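Local structure of exosome complex component Rrp42 (Pyrococcus abyssi, 2PO1) at residues C[54-58]-C[59-63]. The protein probably serves as a non-catalytic component of the RNA-degrading archaeal exosome, helping to structure the active site of its partner subunit Rrp41. Numbering follows the deposited sequence.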
ATOM      1  N   LEU C  54       3.289  14.197 -27.660  1.00 17.46           N
ATOM      2  CA  LEU C  54       2.256  13.207 -27.967  1.00 18.92           C
ATOM      3  C   LEU C  54       2.834  12.405 -29.141  1.00 19.42           C
ATOM      4  O   LEU C  54       3.165  13.009 -30.181  1.00 20.98           O
ATOM      5  CB  LEU C  54       0.963  13.912 -28.389  1.00 19.49           C
ATOM      6  CG  LEU C  54      -0.164  12.940 -28.728  1.00 20.47           C
ATOM      7  CD1 LEU C  54      -0.627  12.132 -27.522  1.00 15.62           C
ATOM      8  CD2 LEU C  54      -1.284  13.697 -29.203  1.00 19.32           C
ATOM      9  N   VAL C  55       2.999  11.087 -28.959  1.00 18.74           N
ATOM     10  CA  VAL C  55       3.443  10.202 -30.036  1.00 19.21           C
ATOM     11  C   VAL C  55       2.371   9.194 -30.395  1.00 20.37           C
ATOM     12  O   VAL C  55       1.755   8.642 -29.526  1.00 19.69           O
ATOM     13  CB  VAL C  55       4.770   9.514 -29.703  1.00 18.50           C
ATOM     14  CG1 VAL C  55       5.150   8.499 -30.755  1.00 18.88           C
ATOM     15  CG2 VAL C  55       5.870  10.587 -29.662  1.00 17.00           C
ATOM     16  N   LYS C  56       2.113   9.026 -31.696  1.00 20.27           N
ATOM     17  CA  LYS C  56       1.201   8.006 -32.201  1.00 20.63           C
ATOM     18  C   LYS C  56       1.996   7.117 -33.113  1.00 21.47           C
ATOM     19  O   LYS C  56       2.614   7.632 -34.052  1.00 21.31           O
ATOM     20  CB  LYS C  56       0.046   8.659 -32.974  1.00 21.16           C
ATOM     21  CG  LYS C  56      -0.699   9.692 -32.131  1.00 21.26           C
ATOM     22  CD  LYS C  56      -1.978  10.176 -32.819  1.00 25.06           C
ATOM     23  CE  LYS C  56      -2.404  11.514 -32.235  1.00 28.58           C
ATOM     24  NZ  LYS C  56      -3.354  12.268 -33.146  1.00 36.62           N
ATOM     25  N   LEU C  57       2.012   5.815 -32.798  1.00 21.17           N
ATOM     26  CA  LEU C  57       2.511   4.784 -33.695  1.00 22.55           C
ATOM     27  C   LEU C  57       1.241   4.081 -34.157  1.00 22.26           C
ATOM     28  O   LEU C  57       0.653   3.323 -33.396  1.00 22.92           O
ATOM     29  CB  LEU C  57       3.391   3.803 -32.927  1.00 22.43           C
ATOM     30  CG  LEU C  57       4.884   3.967 -33.049  1.00 25.23           C
ATOM     31  CD1 LEU C  57       5.422   5.445 -33.013  1.00 29.46           C
ATOM     32  CD2 LEU C  57       5.650   3.043 -32.113  1.00 20.46           C
ATOM     33  N   GLY C  58       0.762   4.441 -35.353  1.00 21.64           N
ATOM     34  CA  GLY C  58      -0.555   4.032 -35.806  1.00 23.36           C
ATOM     35  C   GLY C  58      -1.455   4.548 -34.708  1.00 24.33           C
ATOM     36  O   GLY C  58      -1.400   5.741 -34.379  1.00 24.28           O
ATOM     37  N   SER C  59      -2.192   3.624 -34.096  1.00 23.12           N
ATOM     38  CA  SER C  59      -3.224   3.977 -33.163  1.00 24.47           C
ATOM     39  C   SER C  59      -2.711   3.934 -31.743  1.00 21.97           C
ATOM     40  O   SER C  59      -3.428   4.292 -30.844  1.00 21.71           O
ATOM     41  CB  SER C  59      -4.395   3.013 -33.301  1.00 24.92           C
ATOM     42  OG  SER C  59      -5.173   3.318 -34.448  1.00 28.94           O
ATOM     43  N   THR C  60      -1.495   3.439 -31.528  1.00 21.02           N
ATOM     44  CA  THR C  60      -0.889   3.532 -30.216  1.00 19.77           C
ATOM     45  C   THR C  60      -0.607   5.006 -29.952  1.00 20.35           C
ATOM     46  O   THR C  60       0.007   5.692 -30.762  1.00 18.60           O
ATOM     47  CB  THR C  60       0.456   2.751 -30.147  1.00 19.97           C
ATOM     48  OG1 THR C  60       0.182   1.356 -30.031  1.00 20.74           O
ATOM     49  CG2 THR C  60       1.268   3.187 -28.953  1.00 16.63           C
ATOM     50  N   GLN C  61      -1.043   5.522 -28.802  1.00 19.36           N
ATOM     51  CA  GLN C  61      -0.771   6.934 -28.503  1.00 19.07           C
ATOM     52  C   GLN C  61      -0.208   7.017 -27.152  1.00 18.79           C
ATOM     53  O   GLN C  61      -0.766   6.451 -26.224  1.00 18.49           O
ATOM     54  CB  GLN C  61      -2.067   7.699 -28.447  1.00 18.65           C
ATOM     55  CG  GLN C  61      -2.854   7.476 -29.666  1.00 26.33           C
ATOM     56  CD  GLN C  61      -3.720   8.648 -29.949  1.00 27.46           C
ATOM     57  OE1 GLN C  61      -3.312   9.777 -29.724  1.00 29.50           O
ATOM     58  NE2 GLN C  61      -4.915   8.398 -30.430  1.00 31.77           N
ATOM     59  N   VAL C  62       0.880   7.765 -26.994  1.00 19.14           N
ATOM     60  CA  VAL C  62       1.362   7.958 -25.665  1.00 17.32           C
ATOM     61  C   VAL C  62       1.741   9.421 -25.475  1.00 17.27           C
ATOM     62  O   VAL C  62       2.222  10.063 -26.399  1.00 17.09           O
ATOM     63  CB  VAL C  62       2.530   7.022 -25.337  1.00 18.19           C
ATOM     64  CG1 VAL C  62       2.528   5.765 -26.175  1.00 19.01           C
ATOM     65  CG2 VAL C  62       3.762   7.722 -25.372  1.00 20.57           C
ATOM     66  N   LEU C  63       1.422   9.971 -24.313  1.00 16.58           N
ATOM     67  CA  LEU C  63       1.781  11.339 -24.002  1.00 15.65           C
ATOM     68  C   LEU C  63       2.844  11.278 -22.992  1.00 17.20           C
ATOM     69  O   LEU C  63       2.683  10.579 -21.938  1.00 17.16           O
ATOM     70  CB  LEU C  63       0.640  11.974 -23.221  1.00 18.00           C
ATOM     71  CG  LEU C  63       0.168  13.379 -23.499  1.00 18.37           C
ATOM     72  CD1 LEU C  63      -0.808  13.906 -22.372  1.00 16.40           C
ATOM     73  CD2 LEU C  63       1.273  14.405 -23.997  1.00 20.95           C
TER
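V55 and V62 form a hydrogen-bonded pair in a tight antiparallel hairpin, and the two short strands, 54-57 and 60-63, run at 165° to each other with axes 4.6 Å apart. V55 N gives a nearly straight bond to V62 O (2.9 Å), and V62 N bonds back to V55 O. L57 and T60 make the second such pair and close the turn. Here T60 N is 2.8 Å from L57 O, and both bonds are more bent than those of the valine pair. The connection is a type II' beta turn with G58 and S59 at its corners, a classic two-residue hairpin loop. G58 takes a positive phi of 56°, which suits glycine.

The hairpin belongs to the first RNase PH-type domain, where it supplies two neighbouring strands of the mixed sheet. V55 and V62 face helix 152-166 on one side of that sheet. L57 and T60 lie on the same face, and T60 OG1 is hydrogen-bonded to G150 O and D149 N.

On the other face, K56 and Q61 extend side by side in the same direction. Each has CG beside its own backbone N, and both chains then run out extended. Q61 OE1 lies along the lysine methylenes, 3.2 Å from K56 CE. Q61 NE2 makes a weak hydrogen bond to a bound MPD molecule. K56 NZ forms a salt bridge with E40 on the adjacent strand. L54 packs on L63 further along this face, with L54 CD1 4.3 Å from L63 CG. An aromatic side chain of another protein chain also packs against L63.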